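Long-range contacts in ABC transporter substrate-binding protein (Vibrio cholerae, PDB 3LKV), which probably serves as the substrate-binding component of an ABC transporter and holds a phenylalanine molecule between its two lobes in this structure: residues Thr8-Val13 and Asn43-Tyr48; Lys34-Glu39 and Thr250-Ala255; Asp47-Gln52 and Arg63-Glu68; Ile76-Ala81 and Glu151-Ser156; Ile91-Thr96 and Gly114-Gly119. One frame throughout, in Å; residues are numbered along the deposited sequence.

How the interactions relate
Interactions 1 and 5 are parallel strand pairings in the same sheet, built on backbone hydrogen bonds. Interaction 5 is a buried contact, whereas interaction 1 carries charged side chains and a zinc ion on one face, where the second subunit meets it. Interaction 3 shares D47 and Y48 with interaction 1 and brings a helix against that strand, with an aromatic ring and polar ends facing the same neighbour. Interaction 2, partly buried and exposed at its charged end, packs the turn after helix 20-35 on helix 243-258 with a lysine-aspartate pair; its T250 reaches T96 of interaction 5. Interaction 4 is buried nearer the chain's centre and grips the ligand carboxylate.

Interaction 1: Thr8-Val13 and Asn43-Tyr48; sequences TAKVAV and NLEFDY. With ZN (zinc ion), chain C.
This is the strand pair of a beta-alpha-beta unit, in which A9-V13 and L44-Y48 run parallel at the edge of a Rossmann-like sheet, joined through helix 20-35. The backbones alternate donors in the parallel fashion: A9 N gives to N43 O, E45 N to A9 O, V11 N to E45 O, D47 N to V11 O and V13 N to D47 O. On one face V13 CG2 makes a CH-pi contact over the face of the F46 ring, 4.1 Å from its centroid, and V11 CG2 rests on L44 CD1 at 3.9 Å; L29 of helix 20-35 covers V13 and F46.

The other face is charged. K10 and E45 lie side by side and point the same way, and the lysine chain bends at its last torsion (chi4 90°) to set the ammonium between two carboxylates. K10 NZ forms hydrogen-bonded salt bridges with both: E45 OE2, at 3.0 Å, is met from above the carboxylate plane, and D47 OD2, at 3.1 Å, nearly along its C-O bond. Both oxygens also bind zinc, so the lysine probably offsets part of the negative charge gathered there. E45 and D47 of the second subunit bind the same ion, which therefore bridges the two copies, while T8 OG1 is hydrogen-bonded to K49 NZ of that subunit. E45 holds the metal through one oxygen, OE2 at 2.0 Å, whereas D47 chelates it with both, OD1 at 1.9 Å and OD2 at 2.2 Å.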
# COMPACT_ATOMS: atom_id res chain seq x y z
N THR A 8 0.64 12.21 15.14
CA THR A 8 0.64 11.56 13.83
C THR A 8 0.55 12.64 12.73
O THR A 8 -0.37 13.44 12.74
CB THR A 8 -0.57 10.58 13.69
OG1 THR A 8 -0.40 9.53 14.63
CG2 THR A 8 -0.70 9.96 12.26
N ALA A 9 1.46 12.67 11.79
CA ALA A 9 1.32 13.58 10.67
C ALA A 9 0.23 13.07 9.73
O ALA A 9 0.17 11.86 9.41
CB ALA A 9 2.61 13.68 9.92
N LYS A 10 -0.61 13.97 9.27
CA LYS A 10 -1.66 13.61 8.33
C LYS A 10 -1.44 14.32 7.01
O LYS A 10 -1.48 15.52 6.93
CB LYS A 10 -3.02 13.96 8.91
CG LYS A 10 -4.23 13.43 8.09
CD LYS A 10 -5.55 13.41 8.99
CE LYS A 10 -6.89 13.60 8.19
NZ LYS A 10 -7.57 12.34 7.68
N VAL A 11 -1.15 13.53 6.00
CA VAL A 11 -0.83 13.99 4.66
C VAL A 11 -1.90 13.42 3.72
O VAL A 11 -2.07 12.20 3.66
CB VAL A 11 0.57 13.55 4.27
CG1 VAL A 11 0.91 13.95 2.81
CG2 VAL A 11 1.60 14.18 5.30
N ALA A 12 -2.57 14.31 2.99
CA ALA A 12 -3.65 13.92 2.10
C ALA A 12 -3.25 14.27 0.67
O ALA A 12 -2.93 15.42 0.39
CB ALA A 12 -4.96 14.65 2.51
N VAL A 13 -3.29 13.26 -0.19
CA VAL A 13 -2.76 13.31 -1.52
C VAL A 13 -3.87 13.18 -2.54
O VAL A 13 -4.60 12.19 -2.53
CB VAL A 13 -1.76 12.18 -1.78
CG1 VAL A 13 -1.19 12.33 -3.18
CG2 VAL A 13 -0.64 12.15 -0.71
N ASN A 43 3.57 6.87 12.56
CA ASN A 43 3.33 8.27 12.83
C ASN A 43 2.88 9.00 11.58
O ASN A 43 2.91 10.22 11.55
CB ASN A 43 4.62 8.91 13.38
CG ASN A 43 5.77 8.88 12.36
OD1 ASN A 43 5.79 8.08 11.44
ND2 ASN A 43 6.74 9.75 12.55
N LEU A 44 2.48 8.28 10.55
CA LEU A 44 2.08 8.93 9.30
C LEU A 44 0.77 8.30 8.87
O LEU A 44 0.69 7.09 8.78
CB LEU A 44 3.12 8.71 8.17
CG LEU A 44 2.69 9.19 6.79
CD1 LEU A 44 2.49 10.70 6.71
CD2 LEU A 44 3.72 8.70 5.71
N GLU A 45 -0.24 9.14 8.64
CA GLU A 45 -1.50 8.74 8.00
C GLU A 45 -1.39 9.40 6.61
O GLU A 45 -1.32 10.62 6.49
CB GLU A 45 -2.72 9.27 8.78
CG GLU A 45 -4.09 9.00 8.09
CD GLU A 45 -5.29 9.72 8.78
OE1 GLU A 45 -5.08 10.30 9.85
OE2 GLU A 45 -6.45 9.67 8.28
N PHE A 46 -1.38 8.57 5.59
CA PHE A 46 -1.14 9.01 4.22
C PHE A 46 -2.44 8.64 3.47
O PHE A 46 -2.66 7.50 3.16
CB PHE A 46 0.07 8.24 3.70
CG PHE A 46 0.52 8.59 2.36
CD1 PHE A 46 1.44 9.60 2.17
CD2 PHE A 46 0.10 7.86 1.25
CE1 PHE A 46 1.93 9.89 0.89
CE2 PHE A 46 0.58 8.15 -0.03
CZ PHE A 46 1.50 9.15 -0.21
N ASP A 47 -3.30 9.59 3.27
CA ASP A 47 -4.56 9.33 2.56
C ASP A 47 -4.37 9.79 1.12
O ASP A 47 -3.65 10.74 0.86
CB ASP A 47 -5.68 10.17 3.18
CG ASP A 47 -6.04 9.71 4.59
OD1 ASP A 47 -5.98 8.51 4.84
OD2 ASP A 47 -6.42 10.55 5.44
N TYR A 48 -5.09 9.15 0.23
CA TYR A 48 -4.88 9.22 -1.18
C TYR A 48 -6.24 9.10 -1.88
O TYR A 48 -7.04 8.23 -1.57
CB TYR A 48 -3.97 8.04 -1.57
CG TYR A 48 -4.03 7.81 -3.02
CD1 TYR A 48 -3.66 8.83 -3.91
CD2 TYR A 48 -4.57 6.64 -3.54
CE1 TYR A 48 -3.78 8.67 -5.28
CE2 TYR A 48 -4.69 6.46 -4.93
CZ TYR A 48 -4.30 7.49 -5.78
OH TYR A 48 -4.39 7.31 -7.15
ZN ZN C . -6.89 8.76 6.55

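Interaction 2: Lys34-Glu39 and Thr250-Ala255; sequences KAKGYE and TADYVA
K36 NZ is held by two groups of helix 243-258, one direct and one through water. It forms a salt bridge with D252 OD1 at 3.6 Å and gives a hydrogen bond to a water 3.0 Å from NZ. That water in turn donates to the backbone carbonyl, standing 2.7 Å from D252 O, so the same aspartate is reached by side chain and main chain. A bend at chi2 (-70°) carries the far end of the lysine toward D252, whose side chain it crosses at about a right angle; K36 CE comes even nearer to D252 OD1, at 3.0 Å, than the ammonium does.

Lower on the side chain the contact is apolar. A255 CB lies 4.0 Å from K36 CG and 4.1 Å from Y38 CE2, a methyl that touches both the lysine stem and the tyrosine ring. The tyrosine hydroxyl is hydrogen-bonded to E259, the residue just past the end of helix 243-258. K36 and Y38 flank G37, the C-prime residue of a Schellman motif that closes helix 20-35, with G37 N bonded to K34 O. With K36 and D252 both exposed, this water-assisted ion pair over a small apolar patch is probably softened by solvent.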
# COMPACT_ATOMS: atom_id res chain seq x y z
N LYS A 34 9.15 8.22 4.38
CA LYS A 34 9.75 7.18 5.21
C LYS A 34 11.20 7.50 5.57
O LYS A 34 11.55 7.45 6.73
CB LYS A 34 9.71 5.83 4.48
CG LYS A 34 10.12 4.62 5.36
CD LYS A 34 9.54 3.33 4.71
CE LYS A 34 9.50 2.12 5.65
NZ LYS A 34 10.86 1.82 6.17
N ALA A 35 12.02 7.84 4.58
CA ALA A 35 13.41 8.19 4.86
C ALA A 35 13.50 9.41 5.79
O ALA A 35 14.45 9.54 6.53
CB ALA A 35 14.22 8.40 3.52
N LYS A 36 12.50 10.29 5.81
CA LYS A 36 12.49 11.43 6.76
C LYS A 36 11.93 11.07 8.14
O LYS A 36 11.72 11.96 8.95
CB LYS A 36 11.65 12.60 6.21
CG LYS A 36 12.15 13.26 4.90
CD LYS A 36 13.41 14.03 5.17
CE LYS A 36 13.77 14.94 4.04
NZ LYS A 36 14.65 16.01 4.60
N GLY A 37 11.66 9.80 8.41
CA GLY A 37 11.06 9.38 9.68
C GLY A 37 9.53 9.39 9.77
O GLY A 37 8.98 9.23 10.87
N TYR A 38 8.82 9.57 8.65
CA TYR A 38 7.35 9.45 8.63
C TYR A 38 6.91 8.13 7.97
O TYR A 38 7.03 7.96 6.75
CB TYR A 38 6.69 10.64 7.95
CG TYR A 38 7.00 11.95 8.65
CD1 TYR A 38 6.28 12.37 9.75
CD2 TYR A 38 8.06 12.71 8.24
CE1 TYR A 38 6.62 13.55 10.42
CE2 TYR A 38 8.38 13.89 8.88
CZ TYR A 38 7.68 14.30 9.96
OH TYR A 38 8.06 15.48 10.52
N GLU A 39 6.41 7.21 8.79
CA GLU A 39 6.10 5.87 8.35
C GLU A 39 4.64 5.56 8.58
O GLU A 39 4.12 5.72 9.69
CB GLU A 39 6.86 4.84 9.18
CG GLU A 39 8.23 4.47 8.75
CD GLU A 39 8.75 3.26 9.61
OE1 GLU A 39 8.21 2.13 9.44
OE2 GLU A 39 9.66 3.45 10.46
N THR A 250 9.67 15.92 -3.29
CA THR A 250 8.43 16.44 -2.69
C THR A 250 8.36 16.19 -1.18
O THR A 250 7.85 17.02 -0.43
CB THR A 250 7.19 15.85 -3.37
OG1 THR A 250 7.29 15.97 -4.81
CG2 THR A 250 5.93 16.52 -2.82
N ALA A 251 8.93 15.10 -0.71
CA ALA A 251 8.89 14.78 0.73
C ALA A 251 9.69 15.76 1.54
O ALA A 251 9.39 15.95 2.70
CB ALA A 251 9.40 13.35 0.99
N ASP A 252 10.75 16.32 0.97
CA ASP A 252 11.47 17.39 1.62
C ASP A 252 10.58 18.56 1.95
O ASP A 252 10.69 19.09 3.03
CB ASP A 252 12.61 17.97 0.76
CG ASP A 252 13.73 16.99 0.51
OD1 ASP A 252 13.79 15.90 1.15
OD2 ASP A 252 14.59 17.32 -0.36
N TYR A 253 9.73 19.00 1.03
CA TYR A 253 8.81 20.10 1.30
C TYR A 253 7.80 19.71 2.40
O TYR A 253 7.55 20.42 3.40
CB TYR A 253 8.04 20.49 -0.00
CG TYR A 253 8.82 21.29 -1.04
CD1 TYR A 253 8.66 22.68 -1.14
CD2 TYR A 253 9.67 20.67 -1.93
CE1 TYR A 253 9.37 23.44 -2.03
CE2 TYR A 253 10.44 21.46 -2.88
CZ TYR A 253 10.26 22.83 -2.92
OH TYR A 253 10.93 23.62 -3.84
N VAL A 254 7.17 18.56 2.21
CA VAL A 254 6.19 18.10 3.20
C VAL A 254 6.84 18.00 4.61
O VAL A 254 6.30 18.51 5.57
CB VAL A 254 5.59 16.77 2.78
CG1 VAL A 254 4.73 16.22 3.89
CG2 VAL A 254 4.78 16.93 1.49
N ALA A 255 8.02 17.41 4.73
CA ALA A 255 8.65 17.30 6.06
C ALA A 255 8.97 18.68 6.63
O ALA A 255 8.76 18.92 7.82
CB ALA A 255 9.89 16.40 6.08
O HOH W 1 12.84 18.43 4.56

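Interaction 3: Asp47-Gln52 and Arg63-Glu68; sequences DYKTAQ and RQFVGE. With ZN (zinc ion), chain C.
Apolar packing carries most of this contact, in which helix 55-66 lies against strand 44-50 at the rim of the parallel alpha/beta sheet of the N-terminal lobe, the strand leading into the helix. The F65 ring is the wedge. Its CZ touches K49 CG at 3.6 Å and K49 CB at 3.8 Å, so the stem of the lysine crosses the end of the ring at a slant. The carbonyl carbon of Y48 meets the edge of the same ring, Y48 C to F65 CZ being 4.1 Å, and D47 CB is 4.3 Å from F65 CE1. A12 and S14 of strand 9-15 and L73 of strand 72-76 also touch F65, so the ring meets residues of three strands.

Polar groups lie beyond the ring. The K49 chain is bent twice, at chi2 (-59°) and chi4 (63°), which brings its ammonium round to Q64, where K49 NZ and Q64 OE1 stand 3.1 Å apart and their side chains cross at about a right angle. Both atoms are hydrogen-bonded to T8 OG1 of the second subunit, making this corner part of the dimer contact.

Charge forms the third element. E68, at the close of the 63-68 segment, turns its carboxylate toward the zinc site without binding the ion; its nearness would tend to make the surroundings of the metal more negative, with K10 as a weak, long ion-pair partner. E68 OE1 stops 4.3 Å from D47 OD2, a zinc-bound oxygen.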
# COMPACT_ATOMS: atom_id res chain seq x y z
N ASP A 47 -3.30 9.59 3.27
CA ASP A 47 -4.56 9.33 2.56
C ASP A 47 -4.37 9.79 1.12
O ASP A 47 -3.65 10.74 0.86
CB ASP A 47 -5.68 10.17 3.18
CG ASP A 47 -6.04 9.71 4.59
OD1 ASP A 47 -5.98 8.51 4.84
OD2 ASP A 47 -6.42 10.55 5.44
N TYR A 48 -5.09 9.15 0.23
CA TYR A 48 -4.88 9.22 -1.18
C TYR A 48 -6.24 9.10 -1.88
O TYR A 48 -7.04 8.23 -1.57
CB TYR A 48 -3.97 8.04 -1.57
CG TYR A 48 -4.03 7.81 -3.02
CD1 TYR A 48 -3.66 8.83 -3.91
CD2 TYR A 48 -4.57 6.64 -3.54
CE1 TYR A 48 -3.78 8.67 -5.28
CE2 TYR A 48 -4.69 6.46 -4.93
CZ TYR A 48 -4.30 7.49 -5.78
OH TYR A 48 -4.39 7.31 -7.15
N LYS A 49 -6.50 9.97 -2.85
CA LYS A 49 -7.69 9.86 -3.69
C LYS A 49 -7.31 10.21 -5.14
O LYS A 49 -6.55 11.19 -5.37
CB LYS A 49 -8.79 10.82 -3.22
CG LYS A 49 -9.61 10.43 -1.94
CD LYS A 49 -10.36 9.07 -2.08
CE LYS A 49 -11.42 8.77 -0.92
NZ LYS A 49 -12.51 9.82 -0.99
N THR A 50 -7.86 9.45 -6.10
CA THR A 50 -7.70 9.80 -7.49
C THR A 50 -9.03 10.37 -7.97
O THR A 50 -10.09 9.87 -7.60
CB THR A 50 -7.26 8.64 -8.39
OG1 THR A 50 -7.47 9.05 -9.76
CG2 THR A 50 -8.09 7.34 -8.13
N ALA A 51 -8.95 11.40 -8.81
CA ALA A 51 -10.11 12.01 -9.40
C ALA A 51 -10.57 11.28 -10.64
O ALA A 51 -11.53 11.68 -11.28
CB ALA A 51 -9.88 13.49 -9.70
N GLN A 52 -9.90 10.20 -11.01
CA GLN A 52 -10.27 9.42 -12.19
C GLN A 52 -10.43 10.28 -13.44
O GLN A 52 -11.29 10.06 -14.22
CB GLN A 52 -11.53 8.57 -11.91
CG GLN A 52 -11.44 7.79 -10.61
CD GLN A 52 -12.68 6.95 -10.33
OE1 GLN A 52 -13.42 7.22 -9.40
NE2 GLN A 52 -12.91 5.94 -11.14
N ARG A 63 -12.61 19.32 -1.41
CA ARG A 63 -13.54 19.70 -0.34
C ARG A 63 -13.57 18.66 0.79
O ARG A 63 -13.63 19.02 1.95
CB ARG A 63 -14.97 19.91 -0.86
CG ARG A 63 -15.03 21.02 -1.94
CD ARG A 63 -16.40 21.07 -2.61
NE ARG A 63 -16.47 22.23 -3.47
CZ ARG A 63 -17.39 22.44 -4.40
NH1 ARG A 63 -18.37 21.58 -4.60
NH2 ARG A 63 -17.33 23.55 -5.13
N GLN A 64 -13.54 17.38 0.45
CA GLN A 64 -13.59 16.32 1.47
C GLN A 64 -12.32 16.37 2.27
O GLN A 64 -12.37 16.32 3.49
CB GLN A 64 -13.64 14.96 0.79
CG GLN A 64 -13.92 13.80 1.76
CD GLN A 64 -14.65 12.67 1.01
OE1 GLN A 64 -14.27 12.26 -0.12
NE2 GLN A 64 -15.73 12.19 1.61
N PHE A 65 -11.18 16.47 1.58
CA PHE A 65 -9.89 16.49 2.27
C PHE A 65 -9.77 17.70 3.17
O PHE A 65 -9.32 17.59 4.33
CB PHE A 65 -8.70 16.50 1.31
CG PHE A 65 -8.28 15.15 0.79
CD1 PHE A 65 -8.65 13.97 1.40
CD2 PHE A 65 -7.45 15.07 -0.30
CE1 PHE A 65 -8.24 12.72 0.87
CE2 PHE A 65 -7.01 13.85 -0.78
CZ PHE A 65 -7.42 12.69 -0.19
N VAL A 66 -10.17 18.87 2.68
CA VAL A 66 -10.09 20.06 3.53
C VAL A 66 -10.93 19.90 4.81
O VAL A 66 -10.55 20.35 5.83
CB VAL A 66 -10.45 21.36 2.80
CG1 VAL A 66 -10.70 22.50 3.84
CG2 VAL A 66 -9.30 21.70 1.81
N GLY A 67 -12.06 19.22 4.73
CA GLY A 67 -12.89 19.03 5.90
C GLY A 67 -12.35 18.02 6.92
O GLY A 67 -12.90 17.92 7.96
N GLU A 68 -11.32 17.23 6.58
CA GLU A 68 -10.68 16.28 7.48
C GLU A 68 -9.41 16.89 8.14
O GLU A 68 -8.63 16.16 8.75
CB GLU A 68 -10.30 15.02 6.67
CG GLU A 68 -11.48 14.22 6.17
CD GLU A 68 -11.10 13.12 5.14
OE1 GLU A 68 -9.90 12.94 4.76
OE2 GLU A 68 -12.04 12.43 4.70
ZN ZN C . -6.89 8.76 6.55

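Interaction 4: Ile76-Ala81 and Glu151-Ser156; sequences IATPTA and EANAVS. With PHE (phenylalanine), chain B.
T78 and N153 meet by van der Waals contact, their side chains sliding past each other in opposite directions: T78 CB lies 3.5 Å from N153 OD1. T78 CG2 also approaches A152 CB at 4.2 Å, and P79 CG faces E151 CG at 4.5 Å.

The hydrogen bonds go to the bound phenylalanine. T78 N gives a nearly straight bond (168°) of 2.8 Å to ligand OXT, while T78 OG1 donates to the other carboxylate oxygen, ligand O, at 2.7 Å. One residue thus grips both oxygens at the start of helix 78-87, whose N-terminal end would be expected to favour a negative charge. This is the cleft of a two-lobed periplasmic binding protein: T78 belongs to one lobe and N153, at the start of helix 152-167, to the other, and N153 CB lies 3.3 Å from ligand O.

Within the second lobe N153 is steadied by its amide. Its CG sits between the backbone N and the carbonyl carbon (chi1 43°), which sets the amide beside the ligand carboxylate. N153 ND2 donates to E151 OE1 at 3.0 Å, as well as to I201 O. E151 OE1 is met on its anti side, with the acceptor close to the amide plane; N203 N also reaches OE1, and T204 OG1 binds the other oxygen, OE2.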
# COMPACT_ATOMS: atom_id res chain seq x y z
N ILE A 76 -0.94 16.29 -6.73
CA ILE A 76 -0.12 15.76 -7.77
C ILE A 76 -0.86 16.01 -9.11
O ILE A 76 -1.94 15.46 -9.36
CB ILE A 76 0.08 14.26 -7.59
CG1 ILE A 76 0.74 13.92 -6.27
CG2 ILE A 76 0.88 13.69 -8.73
CD1 ILE A 76 0.92 12.35 -6.01
N ALA A 77 -0.24 16.83 -9.96
CA ALA A 77 -0.75 17.24 -11.27
C ALA A 77 -1.60 18.51 -11.13
O ALA A 77 -2.10 18.83 -10.05
CB ALA A 77 -1.50 16.11 -12.01
N THR A 78 -1.72 19.23 -12.23
CA THR A 78 -2.24 20.59 -12.19
C THR A 78 -3.71 20.72 -11.78
O THR A 78 -4.06 21.56 -10.95
CB THR A 78 -1.97 21.31 -13.54
OG1 THR A 78 -0.56 21.51 -13.66
CG2 THR A 78 -2.67 22.67 -13.59
N PRO A 79 -4.59 19.91 -12.38
CA PRO A 79 -6.03 20.12 -12.11
C PRO A 79 -6.39 19.82 -10.64
O PRO A 79 -7.15 20.54 -10.04
CB PRO A 79 -6.74 19.18 -13.09
CG PRO A 79 -5.72 18.77 -14.06
CD PRO A 79 -4.36 18.90 -13.41
N THR A 80 -5.74 18.84 -10.03
CA THR A 80 -6.04 18.51 -8.63
C THR A 80 -5.39 19.56 -7.75
O THR A 80 -6.01 19.98 -6.80
CB THR A 80 -5.58 17.09 -8.29
OG1 THR A 80 -4.55 16.71 -9.22
CG2 THR A 80 -6.75 16.09 -8.48
N ALA A 81 -4.21 20.06 -8.12
CA ALA A 81 -3.61 21.16 -7.34
C ALA A 81 -4.50 22.37 -7.37
O ALA A 81 -4.71 22.99 -6.35
CB ALA A 81 -2.20 21.51 -7.82
N GLU A 151 -6.63 21.68 -19.59
CA GLU A 151 -5.50 21.53 -18.70
C GLU A 151 -4.49 22.66 -18.84
O GLU A 151 -3.78 22.76 -19.84
CB GLU A 151 -4.79 20.21 -18.98
CG GLU A 151 -5.53 18.95 -18.55
CD GLU A 151 -4.64 17.67 -18.71
OE1 GLU A 151 -3.42 17.64 -18.37
OE2 GLU A 151 -5.22 16.67 -19.15
N ALA A 152 -4.35 23.47 -17.79
CA ALA A 152 -3.48 24.65 -17.89
C ALA A 152 -2.05 24.21 -18.21
O ALA A 152 -1.29 24.95 -18.86
CB ALA A 152 -3.53 25.54 -16.59
N ASN A 153 -1.66 23.04 -17.74
CA ASN A 153 -0.34 22.54 -18.13
C ASN A 153 -0.17 22.39 -19.63
O ASN A 153 0.88 22.77 -20.17
CB ASN A 153 0.03 21.20 -17.47
CG ASN A 153 -1.06 20.26 -17.48
OD1 ASN A 153 -2.14 20.54 -16.91
ND2 ASN A 153 -0.86 19.11 -18.13
N ALA A 154 -1.22 21.87 -20.30
CA ALA A 154 -1.14 21.66 -21.75
C ALA A 154 -1.07 23.01 -22.46
O ALA A 154 -0.31 23.17 -23.41
CB ALA A 154 -2.32 20.82 -22.27
N VAL A 155 -1.86 23.97 -21.99
CA VAL A 155 -1.91 25.30 -22.58
C VAL A 155 -0.55 25.95 -22.46
O VAL A 155 0.01 26.42 -23.46
CB VAL A 155 -3.05 26.15 -21.98
CG1 VAL A 155 -2.99 27.68 -22.47
CG2 VAL A 155 -4.41 25.53 -22.34
N SER A 156 0.05 25.91 -21.27
CA SER A 156 1.40 26.48 -21.12
C SER A 156 2.39 25.78 -22.06
O SER A 156 3.21 26.43 -22.69
CB SER A 156 1.88 26.34 -19.67
OG SER A 156 0.99 26.98 -18.78
N PHE B . 2.98 17.99 -15.40
CA PHE B . 1.57 17.45 -15.56
C PHE B . 0.57 18.45 -14.91
O PHE B . 0.98 19.63 -14.72
CB PHE B . 1.43 16.02 -15.00
CG PHE B . 2.02 14.96 -15.92
CD1 PHE B . 1.37 14.61 -17.12
CD2 PHE B . 3.21 14.33 -15.61
CE1 PHE B . 1.91 13.68 -17.96
CE2 PHE B . 3.75 13.40 -16.45
CZ PHE B . 3.13 13.06 -17.63
OXT PHE B . -0.61 18.16 -14.61

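Interaction 5: Ile91-Thr96 and Gly114-Gly119; sequences IPIVFT and GKNVTG
Three backbone hydrogen bonds join I93 and F95 to N116 and T118. I93 N donates to N116 O at 2.8 Å, T118 N to I93 O at 2.9 Å and F95 N to T118 O, also at 2.9 Å. Ahead of this ladder a side chain stands in for the backbone: N116 ND2 gives a hydrogen bond to I91 O at 2.9 Å, coming from above the carbonyl plane while the acceptor stays near the amide plane. N116 CG lies between its backbone N and carbonyl carbon (chi1 69°), which turns the amide toward the I91 carbonyl, just before the strand. The same nitrogen also bonds T88 O, so two carbonyls are served by one amide. The T118 hydroxyl is satisfied by L266 O.

The F95 ring folds over the partner strand. G119 CA makes a CH-pi contact over the centre of its face, 4.0 Å from the centroid, and V117 CG1 meets the ring edge in plane, 3.6 Å from F95 CD2. At G119 the absence of a side chain allows the close approach of its CA to F95 O, 3.2 Å. Helix 78-87 covers I93, F95 and V117, and helix 243-258 the opposite face at V94 and T118, the layered alpha/beta arrangement of a periplasmic binding protein lobe.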
# COMPACT_ATOMS: atom_id res chain seq x y z
N ILE A 91 -4.47 25.81 4.85
CA ILE A 91 -3.79 24.51 4.99
C ILE A 91 -2.67 24.47 3.97
O ILE A 91 -2.87 24.75 2.81
CB ILE A 91 -4.75 23.30 4.79
CG1 ILE A 91 -5.96 23.45 5.76
CG2 ILE A 91 -4.02 22.02 5.03
CD1 ILE A 91 -6.94 22.27 5.63
N PRO A 92 -1.45 24.16 4.41
CA PRO A 92 -0.37 24.04 3.44
C PRO A 92 -0.66 23.07 2.31
O PRO A 92 -1.12 21.93 2.55
CB PRO A 92 0.80 23.52 4.30
CG PRO A 92 0.45 23.94 5.67
CD PRO A 92 -1.01 23.73 5.76
N ILE A 93 -0.38 23.54 1.09
CA ILE A 93 -0.49 22.77 -0.14
C ILE A 93 0.90 22.68 -0.77
O ILE A 93 1.56 23.70 -1.01
CB ILE A 93 -1.40 23.44 -1.16
CG1 ILE A 93 -2.83 23.52 -0.60
CG2 ILE A 93 -1.33 22.68 -2.47
CD1 ILE A 93 -3.78 24.50 -1.28
N VAL A 94 1.33 21.46 -1.03
CA VAL A 94 2.55 21.22 -1.79
C VAL A 94 2.11 20.57 -3.08
O VAL A 94 1.57 19.47 -3.08
CB VAL A 94 3.44 20.23 -1.08
CG1 VAL A 94 4.64 19.95 -1.97
CG2 VAL A 94 3.83 20.80 0.34
N PHE A 95 2.29 21.25 -4.18
CA PHE A 95 1.95 20.64 -5.44
C PHE A 95 3.20 19.99 -5.96
O PHE A 95 4.33 20.31 -5.53
CB PHE A 95 1.43 21.66 -6.47
CG PHE A 95 2.39 22.81 -6.74
CD1 PHE A 95 3.49 22.63 -7.55
CD2 PHE A 95 2.17 24.04 -6.20
CE1 PHE A 95 4.34 23.66 -7.81
CE2 PHE A 95 3.03 25.11 -6.45
CZ PHE A 95 4.11 24.91 -7.26
N THR A 96 2.99 19.04 -6.85
CA THR A 96 4.05 18.30 -7.43
C THR A 96 3.69 17.80 -8.82
O THR A 96 2.57 17.61 -9.14
CB THR A 96 4.52 17.18 -6.47
OG1 THR A 96 5.74 16.65 -6.99
CG2 THR A 96 3.48 16.04 -6.28
N GLY A 114 4.74 32.94 -0.98
CA GLY A 114 4.19 33.89 0.00
C GLY A 114 2.81 33.53 0.53
O GLY A 114 2.34 34.19 1.40
N LYS A 115 2.13 32.51 0.02
CA LYS A 115 0.86 32.17 0.65
C LYS A 115 0.89 30.74 1.21
O LYS A 115 1.90 30.35 1.80
CB LYS A 115 -0.28 32.43 -0.32
CG LYS A 115 -0.37 33.88 -0.75
CD LYS A 115 -1.32 33.95 -1.96
CE LYS A 115 -2.33 35.07 -1.84
NZ LYS A 115 -1.91 36.26 -2.64
N ASN A 116 -0.21 29.98 1.11
CA ASN A 116 -0.21 28.59 1.63
C ASN A 116 0.26 27.50 0.65
O ASN A 116 0.13 26.32 0.91
CB ASN A 116 -1.59 28.23 2.18
CG ASN A 116 -2.65 28.10 1.08
OD1 ASN A 116 -2.76 28.95 0.19
ND2 ASN A 116 -3.44 27.07 1.15
N VAL A 117 0.83 27.90 -0.47
CA VAL A 117 1.14 27.00 -1.57
C VAL A 117 2.61 27.04 -1.97
O VAL A 117 3.20 28.12 -2.08
CB VAL A 117 0.31 27.37 -2.85
CG1 VAL A 117 0.42 26.24 -3.92
CG2 VAL A 117 -1.15 27.63 -2.49
N THR A 118 3.18 25.86 -2.19
CA THR A 118 4.53 25.71 -2.69
C THR A 118 4.66 24.37 -3.34
O THR A 118 3.68 23.64 -3.38
CB THR A 118 5.61 25.85 -1.59
OG1 THR A 118 6.90 25.94 -2.24
CG2 THR A 118 5.58 24.69 -0.67
N GLY A 119 5.85 24.04 -3.84
CA GLY A 119 6.08 22.69 -4.38
C GLY A 119 7.05 22.58 -5.54
O GLY A 119 8.01 23.31 -5.63